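Side-chain contacts in beta-glucoside phosphorylase BglX (PDB 5VQE), which probably cleaves beta-glucosides by phosphorolysis and holds a 2-fluoro-glucose in the pocket of its family 3 glycosidase barrel domain: residues V141-E146 / A313-F318; P147-D152 / R174-Y179; T190-F195 / A229-G234. All coordinates share one frame; numbering follows the deposited sequence.

In the fold
All three contacts are buried in the domain of the family 3 N-terminal type. Contact 1 supplies Y145 and F318 to the sugar pocket, and contact 3 supplies K193 and H194. Their centres lie about 13 Å apart. Contact 2 is a second layer, with its centre about 9 Å from that of contact 3 and about 17 Å from that of contact 1. D150 OD2 of contact 2 is 2.7 Å from H194 ND1 of contact 3, the histidine that binds the sugar. Backbone bonds also tie the parts together. E146 O of contact 1 and T191 N of contact 3 are 2.7 Å apart. T144 OG1 and Y179 OH, 3.3 Å apart, link contacts 1 and 2.

Contact 1: residues V141-E146 / A313-F318; sequences VNWTYE and ADMLTF. With G2F (2-deoxy-2-fluoro-alpha-D-glucopyranose), chain B.
W143 and Y145 reach from 141-146 toward M315 and T317, which come from the opposite direction. The six-membered ring of W143 meets M315 at its rim. M315 SD lies 3.8 Å from W143 CZ3, close to the ring plane, with its direction from the ring centre 86° off the normal. This is a Met-aromatic contact of the edge kind. M315 CG is anti to the backbone N (chi1 173°), and the chain runs on extended as far as the sulfur, which puts SD at the indole. The other end of the indole is fixed by a hydrogen bond of W143 NE1 to T237 OG1.

Y145 turns its CE1 edge onto one face of the same indole, steeply inclined, in an edge-to-face (T-shaped) manner. Its CE1 stands 3.6 Å above the middle of the W143 ring, so W143 is touched on a face by one residue and at the rim by another. The hydroxyl of Y145 continues toward T317. Y145 OH is 3.9 Å from T317 CG2, but the polar link is made by a water. That water is 2.6 Å from Y145 OH and gives a hydrogen bond of 2.8 Å to T317 OG1. T317 OG1 is also bonded to the carbonyl O of T287.

The sugar runs along the CB-CD2-CE2 side of Y145, obliquely to the ring. O4 is 3.7 Å from both Y145 CB and CD2, and C6 is 4.0 Å from Y145 CE2. F318 touches the hydroxymethyl group, with F318 CE2 3.8 Å from C6 of the sugar. T317 CG2 rests over the face of the F318 ring.

Side chains on and next to strands 143-144 and 316-317 meet across the interior of the TIM-type barrel, with the sugar pocket alongside.

Contact 2: residues P147-D152 / R174-Y179; sequences PIIDID and RMAKAY
P147 fits against A176 and Y179 of helix 169-184. It has more surface buried here than any other residue of the two segments. P147 CG packs on A176 CB at 3.9 Å. P147 CB approaches Y179 CD1 at 3.8 Å, and the two side chains cross obliquely. P147 CD also lies near the same side of the tyrosine ring, 3.9 Å from Y179 CD1. A176 and Y179 are three residues apart, so both point to the same side of the helix.

I149 is the second apolar group on A176. Its CG2 comes within 3.5 Å of A176 CB, which is tighter than usual for two carbons. At chi1 56° its CG1 branch sits between the backbone N and the carbonyl carbon, while CG2 lies beside the N and makes the touch. The small methyl of A176 thus meets both P147 and I149.

The next shell sets these groups in place. A cis peptide precedes P147 and turns the chain after E146. The backbone of P147 is hydrogen-bonded to K193. With CG anti to the backbone N (chi1 177°), Y179 carries its ring alongside P147. Its phenol end is held by the carbonyl O of L93, with T144 OG1 as a second partner. I149 also touches I172 of the same helix 169-184, and I226 and Y227 of helix 216-232.

No hydrogen bond joins the two segments. The contact is carbon against carbon, so its hold rests on shape and dispersion, and the polar end of the tyrosine is satisfied outside it.

Contact 3: residues T190-F195 / A229-G234; sequences TTIKHF and ALIEDG. With G2F (2-deoxy-2-fluoro-alpha-D-glucopyranose), chain B.
L230 is the main partner of I192. L230 CB and CG each lie 3.9 Å from I192 CG2, and the two side chains lie alongside, running opposite ways. I192 CG1 takes the position between the backbone N and the carbonyl carbon (chi1 52°), which leaves CG2 beside the N and turned to the leucine. The longer branch also takes part, with I192 CD1 4.1 Å from L230 CB.

I231 follows with a lighter touch. Its CG1 is 4.3 Å from I192 CD1, so the isoleucine of the strand rests against two successive helix residues. G234, the first residue to leave helical phi and psi, makes the Schellman motif. Its phi is positive (103°), and G234 N bonds to I231 O at 3.0 Å.

The residues that follow I192, K193 and H194, bind the sugar. The chain of K193 is extended beyond CG, and this carries NZ out to the ligand. K193 NZ gives hydrogen bonds of 3.0 Å to both O3 and O4 of the 2-fluoro-glucose. E146 OE2 and the carbonyl O of Y145 also bind NZ and position it for the two sugar oxygens. H194 NE2 is 2.8 Å from O3 of the sugar in a nearly straight bond (168°). On the far side of the ring, H194 ND1 is bonded to D150 OD2. The peptide between K193 and H194 is cis, and K193 CG lies over one face of the imidazole.

Helix 216-232 thus covers the outside of strand 191-195. Helix 169-184 packs on it through I173 against A229, and strand 237-244 runs parallel beside 191-195, with L238 touching I192.

Contact 1: residues V141-E146 / A313-F318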
loop_
_atom_site.group_PDB
_atom_site.type_symbol
_atom_site.label_atom_id
_atom_site.label_comp_id
_atom_site.label_asym_id
_atom_site.label_seq_id
_atom_site.Cartn_x
_atom_site.Cartn_y
_atom_site.Cartn_z
ATOM N N VAL A 141 -2.697 -16.982 -1.035
ATOM C CA VAL A 141 -1.661 -15.966 -1.146
ATOM C C VAL A 141 -0.481 -16.353 -0.267
ATOM O O VAL A 141 -0.649 -16.710 0.910
ATOM C CB VAL A 141 -2.218 -14.586 -0.759
ATOM C CG1 VAL A 141 -1.101 -13.549 -0.693
ATOM C CG2 VAL A 141 -3.276 -14.150 -1.745
ATOM N N ASN A 142 0.727 -16.279 -0.831
ATOM C CA ASN A 142 1.940 -16.566 -0.075
ATOM C C ASN A 142 2.948 -15.423 -0.115
ATOM O O ASN A 142 4.081 -15.598 0.346
ATOM C CB ASN A 142 2.589 -17.866 -0.568
ATOM C CG ASN A 142 2.850 -17.884 -2.063
ATOM O OD1 ASN A 142 3.260 -16.886 -2.662
ATOM N ND2 ASN A 142 2.629 -19.046 -2.677
ATOM N N TRP A 143 2.554 -14.250 -0.610
ATOM C CA TRP A 143 3.468 -13.124 -0.793
ATOM C C TRP A 143 2.649 -11.843 -0.695
ATOM O O TRP A 143 1.795 -11.600 -1.546
ATOM C CB TRP A 143 4.156 -13.229 -2.151
ATOM C CG TRP A 143 5.303 -12.299 -2.400
ATOM C CD1 TRP A 143 5.929 -11.476 -1.503
ATOM C CD2 TRP A 143 5.976 -12.117 -3.648
ATOM N NE1 TRP A 143 6.951 -10.790 -2.127
ATOM C CE2 TRP A 143 6.996 -11.170 -3.444
ATOM C CE3 TRP A 143 5.812 -12.666 -4.924
ATOM C CZ2 TRP A 143 7.844 -10.756 -4.476
ATOM C CZ3 TRP A 143 6.648 -12.247 -5.941
ATOM C CH2 TRP A 143 7.658 -11.316 -5.707
ATOM N N THR A 144 2.883 -11.033 0.330
ATOM C CA THR A 144 2.241 -9.728 0.419
ATOM C C THR A 144 3.252 -8.666 0.017
ATOM O O THR A 144 4.401 -8.690 0.475
ATOM C CB THR A 144 1.678 -9.436 1.811
ATOM O OG1 THR A 144 0.968 -8.196 1.768
ATOM C CG2 THR A 144 2.761 -9.342 2.871
ATOM N N TYR A 145 2.835 -7.778 -0.882
ATOM C CA TYR A 145 3.683 -6.690 -1.351
ATOM C C TYR A 145 3.689 -5.566 -0.319
ATOM O O TYR A 145 3.342 -4.426 -0.631
ATOM C CB TYR A 145 3.184 -6.168 -2.701
ATOM C CG TYR A 145 3.465 -7.026 -3.914
ATOM C CD1 TYR A 145 4.584 -7.848 -3.986
ATOM C CD2 TYR A 145 2.623 -6.968 -5.020
ATOM C CE1 TYR A 145 4.845 -8.598 -5.119
ATOM C CE2 TYR A 145 2.881 -7.709 -6.154
ATOM C CZ TYR A 145 3.989 -8.517 -6.204
ATOM O OH TYR A 145 4.223 -9.249 -7.352
ATOM N N GLU A 146 4.027 -5.896 0.920
ATOM C CA GLU A 146 4.018 -4.961 2.036
ATOM C C GLU A 146 5.041 -5.449 3.052
ATOM O O GLU A 146 5.373 -6.637 3.074
ATOM C CB GLU A 146 2.634 -4.881 2.689
ATOM C CG GLU A 146 1.431 -4.917 1.749
ATOM C CD GLU A 146 1.158 -3.614 1.024
ATOM O OE1 GLU A 146 1.626 -2.544 1.478
ATOM O OE2 GLU A 146 0.449 -3.665 -0.011
ATOM N N ALA A 313 17.490 -6.648 -10.568
ATOM C CA ALA A 313 16.151 -7.140 -10.278
ATOM C C ALA A 313 16.071 -8.632 -10.569
ATOM O O ALA A 313 16.625 -9.115 -11.558
ATOM C CB ALA A 313 15.115 -6.386 -11.106
ATOM N N ASP A 314 15.389 -9.366 -9.693
ATOM C CA ASP A 314 15.170 -10.789 -9.914
ATOM C C ASP A 314 13.872 -11.070 -10.649
ATOM O O ASP A 314 13.766 -12.101 -11.331
ATOM C CB ASP A 314 15.161 -11.540 -8.578
ATOM C CG ASP A 314 16.460 -11.386 -7.816
ATOM O OD1 ASP A 314 17.538 -11.535 -8.439
ATOM O OD2 ASP A 314 16.404 -11.104 -6.598
ATOM N N MET A 315 12.892 -10.177 -10.538
ATOM C CA MET A 315 11.574 -10.406 -11.110
ATOM C C MET A 315 10.975 -9.114 -11.644
ATOM O O MET A 315 11.078 -8.052 -11.015
ATOM C CB MET A 315 10.666 -11.039 -10.050
ATOM C CG MET A 315 9.222 -11.189 -10.429
ATOM S SD MET A 315 8.307 -12.285 -9.312
ATOM C CE MET A 315 9.518 -13.443 -8.782
ATOM N N LEU A 316 10.350 -9.225 -12.820
ATOM C CA LEU A 316 9.597 -8.141 -13.429
ATOM C C LEU A 316 8.136 -8.291 -13.048
ATOM O O LEU A 316 7.545 -9.359 -13.248
ATOM C CB LEU A 316 9.732 -8.164 -14.954
ATOM C CG LEU A 316 11.132 -7.898 -15.512
ATOM C CD1 LEU A 316 11.286 -8.497 -16.901
ATOM C CD2 LEU A 316 11.401 -6.415 -15.564
ATOM N N THR A 317 7.554 -7.228 -12.510
ATOM C CA THR A 317 6.174 -7.265 -12.029
ATOM C C THR A 317 5.260 -6.736 -13.132
ATOM O O THR A 317 5.176 -5.528 -13.370
ATOM C CB THR A 317 6.045 -6.473 -10.736
ATOM O OG1 THR A 317 6.954 -7.029 -9.778
ATOM C CG2 THR A 317 4.625 -6.544 -10.184
ATOM N N PHE A 318 4.605 -7.665 -13.824
ATOM C CA PHE A 318 3.551 -7.394 -14.797
ATOM C C PHE A 318 4.127 -7.098 -16.170
ATOM O O PHE A 318 5.257 -6.613 -16.294
ATOM C CB PHE A 318 2.646 -6.228 -14.385
ATOM C CG PHE A 318 2.034 -6.377 -13.028
ATOM C CD1 PHE A 318 1.999 -7.612 -12.396
ATOM C CD2 PHE A 318 1.484 -5.277 -12.383
ATOM C CE1 PHE A 318 1.432 -7.742 -11.134
ATOM C CE2 PHE A 318 0.919 -5.404 -11.123
ATOM C CZ PHE A 318 0.884 -6.635 -10.505
HETATM C C1 G2F B . 3.546 -0.771 -8.088
HETATM C C2 G2F B . 3.164 -0.037 -6.762
HETATM C C3 G2F B . 3.329 -1.049 -5.589
HETATM C C4 G2F B . 2.472 -2.314 -5.900
HETATM C C5 G2F B . 2.952 -2.906 -7.269
HETATM C C6 G2F B . 2.072 -4.152 -7.682
HETATM O O3 G2F B . 2.765 -0.467 -4.443
HETATM O O4 G2F B . 2.767 -3.271 -4.918
HETATM O O5 G2F B . 2.758 -1.922 -8.271
HETATM O O6 G2F B . 0.724 -3.780 -7.622
HETATM F F2 G2F B . 3.994 1.009 -6.556
HETATM O O HOH W 1 6.618 -9.376 -8.336
#

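Contact 2: residues P147-D152 / R174-Y179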
loop_
_atom_site.group_PDB
_atom_site.type_symbol
_atom_site.label_atom_id
_atom_site.label_comp_id
_atom_site.label_asym_id
_atom_site.label_seq_id
_atom_site.Cartn_x
_atom_site.Cartn_y
_atom_site.Cartn_z
ATOM N N PRO A 147 5.518 -4.571 3.945
ATOM C CA PRO A 147 5.082 -3.217 4.284
ATOM C C PRO A 147 5.753 -2.082 3.530
ATOM O O PRO A 147 6.879 -2.170 3.044
ATOM C CB PRO A 147 5.441 -3.114 5.763
ATOM C CG PRO A 147 6.727 -3.869 5.840
ATOM C CD PRO A 147 6.561 -5.039 4.881
ATOM N N ILE A 148 5.009 -0.991 3.463
ATOM C CA ILE A 148 5.497 0.267 2.918
ATOM C C ILE A 148 6.353 0.949 3.974
ATOM O O ILE A 148 5.873 1.258 5.071
ATOM C CB ILE A 148 4.326 1.161 2.491
ATOM C CG1 ILE A 148 3.637 0.533 1.274
ATOM C CG2 ILE A 148 4.795 2.585 2.167
ATOM C CD1 ILE A 148 2.316 1.147 0.934
ATOM N N ILE A 149 7.620 1.182 3.643
ATOM C CA ILE A 149 8.536 1.856 4.553
ATOM C C ILE A 149 8.998 3.161 3.923
ATOM O O ILE A 149 10.081 3.666 4.231
ATOM C CB ILE A 149 9.723 0.949 4.935
ATOM C CG1 ILE A 149 10.460 0.445 3.689
ATOM C CG2 ILE A 149 9.228 -0.201 5.796
ATOM C CD1 ILE A 149 11.766 -0.273 4.017
ATOM N N ASP A 150 8.169 3.726 3.047
ATOM C CA ASP A 150 8.348 5.112 2.643
ATOM C C ASP A 150 8.143 6.031 3.838
ATOM O O ASP A 150 7.424 5.705 4.785
ATOM C CB ASP A 150 7.357 5.497 1.549
ATOM C CG ASP A 150 7.496 4.650 0.305
ATOM O OD1 ASP A 150 8.636 4.269 -0.026
ATOM O OD2 ASP A 150 6.458 4.389 -0.347
ATOM N N ILE A 151 8.778 7.198 3.776
ATOM C CA ILE A 151 8.658 8.230 4.801
ATOM C C ILE A 151 7.754 9.314 4.242
ATOM O O ILE A 151 8.001 9.820 3.144
ATOM C CB ILE A 151 10.036 8.808 5.178
ATOM C CG1 ILE A 151 10.989 7.712 5.652
ATOM C CG2 ILE A 151 9.888 9.883 6.245
ATOM C CD1 ILE A 151 12.439 8.172 5.762
ATOM N N ASP A 152 6.711 9.683 4.989
ATOM C CA ASP A 152 5.767 10.707 4.532
ATOM C C ASP A 152 6.318 12.105 4.829
ATOM O O ASP A 152 5.722 12.909 5.546
ATOM C CB ASP A 152 4.404 10.495 5.187
ATOM C CG ASP A 152 3.278 11.220 4.462
ATOM O OD1 ASP A 152 3.414 11.492 3.251
ATOM O OD2 ASP A 152 2.235 11.500 5.105
ATOM N N ARG A 174 9.697 0.499 13.734
ATOM C CA ARG A 174 8.952 -0.292 14.718
ATOM C C ARG A 174 7.741 -0.957 14.079
ATOM O O ARG A 174 7.502 -2.160 14.251
ATOM C CB ARG A 174 8.469 0.585 15.880
ATOM C CG ARG A 174 9.524 1.179 16.761
ATOM C CD ARG A 174 8.925 1.615 18.103
ATOM N NE ARG A 174 8.007 2.755 18.031
ATOM C CZ ARG A 174 8.389 4.030 17.957
ATOM N NH1 ARG A 174 9.684 4.349 17.905
ATOM N NH2 ARG A 174 7.475 4.992 17.920
ATOM N N MET A 175 6.946 -0.169 13.361
ATOM C CA MET A 175 5.680 -0.652 12.830
ATOM C C MET A 175 5.902 -1.673 11.724
ATOM O O MET A 175 5.216 -2.700 11.667
ATOM C CB MET A 175 4.861 0.533 12.318
ATOM C CG MET A 175 4.458 1.526 13.401
ATOM S SD MET A 175 3.101 0.870 14.379
ATOM C CE MET A 175 2.998 2.052 15.738
ATOM N N ALA A 176 6.852 -1.406 10.832
ATOM C CA ALA A 176 7.097 -2.320 9.721
ATOM C C ALA A 176 7.638 -3.659 10.209
ATOM O O ALA A 176 7.266 -4.713 9.686
ATOM C CB ALA A 176 8.063 -1.683 8.726
ATOM N N LYS A 177 8.530 -3.647 11.202
ATOM C CA LYS A 177 9.016 -4.912 11.751
ATOM C C LYS A 177 7.876 -5.718 12.359
ATOM O O LYS A 177 7.827 -6.949 12.221
ATOM C CB LYS A 177 10.085 -4.658 12.811
ATOM C CG LYS A 177 11.442 -4.216 12.296
ATOM C CD LYS A 177 12.395 -4.138 13.493
ATOM C CE LYS A 177 13.784 -3.677 13.137
ATOM N NZ LYS A 177 14.617 -3.548 14.378
ATOM N N ALA A 178 6.963 -5.037 13.053
ATOM C CA ALA A 178 5.809 -5.699 13.650
ATOM C C ALA A 178 4.861 -6.247 12.590
ATOM O O ALA A 178 4.348 -7.365 12.729
ATOM C CB ALA A 178 5.071 -4.733 14.569
ATOM N N TYR A 179 4.590 -5.469 11.537
ATOM C CA TYR A 179 3.787 -5.984 10.434
ATOM C C TYR A 179 4.394 -7.278 9.913
ATOM O O TYR A 179 3.695 -8.282 9.721
ATOM C CB TYR A 179 3.677 -4.937 9.317
ATOM C CG TYR A 179 2.914 -5.412 8.085
ATOM C CD1 TYR A 179 3.545 -6.174 7.109
ATOM C CD2 TYR A 179 1.570 -5.096 7.899
ATOM C CE1 TYR A 179 2.864 -6.615 5.982
ATOM C CE2 TYR A 179 0.875 -5.541 6.766
ATOM C CZ TYR A 179 1.534 -6.300 5.816
ATOM O OH TYR A 179 0.883 -6.755 4.689
#

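Contact 3: residues T190-F195 / A229-G234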
loop_
_atom_site.group_PDB
_atom_site.type_symbol
_atom_site.label_atom_id
_atom_site.label_comp_id
_atom_site.label_asym_id
_atom_site.label_seq_id
_atom_site.Cartn_x
_atom_site.Cartn_y
_atom_site.Cartn_z
ATOM N N THR A 190 7.044 -11.196 2.954
ATOM C CA THR A 190 6.822 -9.757 2.943
ATOM C C THR A 190 7.749 -9.061 1.950
ATOM O O THR A 190 8.748 -9.622 1.488
ATOM C CB THR A 190 7.024 -9.143 4.333
ATOM O OG1 THR A 190 8.408 -9.197 4.689
ATOM C CG2 THR A 190 6.180 -9.862 5.377
ATOM N N THR A 191 7.389 -7.814 1.638
ATOM C CA THR A 191 8.044 -7.003 0.613
ATOM C C THR A 191 8.194 -5.594 1.152
ATOM O O THR A 191 7.191 -4.893 1.311
ATOM C CB THR A 191 7.212 -6.959 -0.669
ATOM O OG1 THR A 191 6.788 -8.278 -1.017
ATOM C CG2 THR A 191 8.011 -6.341 -1.838
ATOM N N ILE A 192 9.419 -5.150 1.403
ATOM C CA ILE A 192 9.617 -3.746 1.750
ATOM C C ILE A 192 9.660 -2.915 0.474
ATOM O O ILE A 192 10.345 -3.272 -0.494
ATOM C CB ILE A 192 10.879 -3.555 2.607
ATOM C CG1 ILE A 192 12.117 -4.208 1.972
ATOM C CG2 ILE A 192 10.623 -4.078 4.022
ATOM C CD1 ILE A 192 13.413 -3.973 2.779
ATOM N N LYS A 193 8.907 -1.811 0.468
ATOM C CA LYS A 193 8.743 -0.938 -0.691
ATOM C C LYS A 193 8.538 0.481 -0.178
ATOM O O LYS A 193 8.186 0.676 0.987
ATOM C CB LYS A 193 7.565 -1.400 -1.569
ATOM C CG LYS A 193 6.179 -1.274 -0.925
ATOM C CD LYS A 193 5.100 -1.905 -1.810
ATOM C CE LYS A 193 3.699 -1.558 -1.342
ATOM N NZ LYS A 193 2.624 -2.301 -2.077
ATOM N N HIS A 194 8.759 1.495 -1.025
ATOM C CA HIS A 194 9.169 1.423 -2.429
ATOM C C HIS A 194 10.612 1.934 -2.578
ATOM O O HIS A 194 10.869 3.118 -2.403
ATOM C CB HIS A 194 8.245 2.283 -3.298
ATOM C CG HIS A 194 6.790 1.937 -3.183
ATOM N ND1 HIS A 194 5.963 2.500 -2.231
ATOM C CD2 HIS A 194 6.008 1.106 -3.913
ATOM C CE1 HIS A 194 4.738 2.021 -2.373
ATOM N NE2 HIS A 194 4.736 1.177 -3.390
ATOM N N PHE A 195 11.535 1.058 -2.886
ATOM C CA PHE A 195 12.944 1.430 -2.897
ATOM C C PHE A 195 13.268 2.206 -4.174
ATOM O O PHE A 195 12.820 1.826 -5.260
ATOM C CB PHE A 195 13.796 0.172 -2.794
ATOM C CG PHE A 195 15.273 0.401 -2.983
ATOM C CD1 PHE A 195 15.856 0.228 -4.223
ATOM C CD2 PHE A 195 16.085 0.734 -1.904
ATOM C CE1 PHE A 195 17.212 0.423 -4.400
ATOM C CE2 PHE A 195 17.445 0.933 -2.081
ATOM C CZ PHE A 195 18.001 0.779 -3.330
ATOM N N ALA A 229 17.519 -1.527 8.598
ATOM C CA ALA A 229 16.880 -2.142 9.758
ATOM C C ALA A 229 15.958 -3.288 9.360
ATOM O O ALA A 229 15.912 -4.318 10.044
ATOM C CB ALA A 229 16.098 -1.092 10.548
ATOM N N LEU A 230 15.190 -3.120 8.279
ATOM C CA LEU A 230 14.296 -4.185 7.841
ATOM C C LEU A 230 15.068 -5.329 7.189
ATOM O O LEU A 230 14.668 -6.494 7.299
ATOM C CB LEU A 230 13.250 -3.622 6.879
ATOM C CG LEU A 230 11.986 -3.060 7.554
ATOM C CD1 LEU A 230 11.154 -4.183 8.170
ATOM C CD2 LEU A 230 12.338 -2.031 8.604
ATOM N N ILE A 231 16.166 -5.022 6.505
ATOM C CA ILE A 231 16.999 -6.073 5.934
ATOM C C ILE A 231 17.551 -6.958 7.043
ATOM O O ILE A 231 17.472 -8.190 6.979
ATOM C CB ILE A 231 18.120 -5.456 5.082
ATOM C CG1 ILE A 231 17.521 -4.822 3.821
ATOM C CG2 ILE A 231 19.158 -6.500 4.703
ATOM C CD1 ILE A 231 18.473 -3.913 3.067
ATOM N N GLU A 232 18.109 -6.342 8.086
ATOM C CA GLU A 232 18.647 -7.123 9.191
ATOM C C GLU A 232 17.553 -7.895 9.906
ATOM O O GLU A 232 17.803 -8.993 10.418
ATOM C CB GLU A 232 19.386 -6.208 10.164
ATOM C CG GLU A 232 20.559 -5.472 9.530
ATOM C CD GLU A 232 21.489 -6.404 8.770
ATOM O OE1 GLU A 232 21.875 -7.448 9.338
ATOM O OE2 GLU A 232 21.816 -6.100 7.599
ATOM N N ASP A 233 16.336 -7.350 9.935
ATOM C CA ASP A 233 15.201 -8.024 10.554
ATOM C C ASP A 233 14.751 -9.250 9.768
ATOM O O ASP A 233 13.936 -10.021 10.284
ATOM C CB ASP A 233 14.047 -7.018 10.714
ATOM C CG ASP A 233 12.816 -7.609 11.414
ATOM O OD1 ASP A 233 12.922 -8.040 12.585
ATOM O OD2 ASP A 233 11.726 -7.606 10.798
ATOM N N GLY A 234 15.259 -9.456 8.554
ATOM C CA GLY A 234 14.934 -10.636 7.772
ATOM C C GLY A 234 13.934 -10.438 6.650
ATOM O O GLY A 234 13.362 -11.426 6.174
HETATM C C1 G2F B . 3.546 -0.771 -8.088
HETATM C C2 G2F B . 3.164 -0.037 -6.762
HETATM C C3 G2F B . 3.329 -1.049 -5.589
HETATM C C4 G2F B . 2.472 -2.314 -5.900
HETATM C C5 G2F B . 2.952 -2.906 -7.269
HETATM C C6 G2F B . 2.072 -4.152 -7.682
HETATM O O3 G2F B . 2.765 -0.467 -4.443
HETATM O O4 G2F B . 2.767 -3.271 -4.918
HETATM O O5 G2F B . 2.758 -1.922 -8.271
HETATM O O6 G2F B . 0.724 -3.780 -7.622
HETATM F F2 G2F B . 3.994 1.009 -6.556
#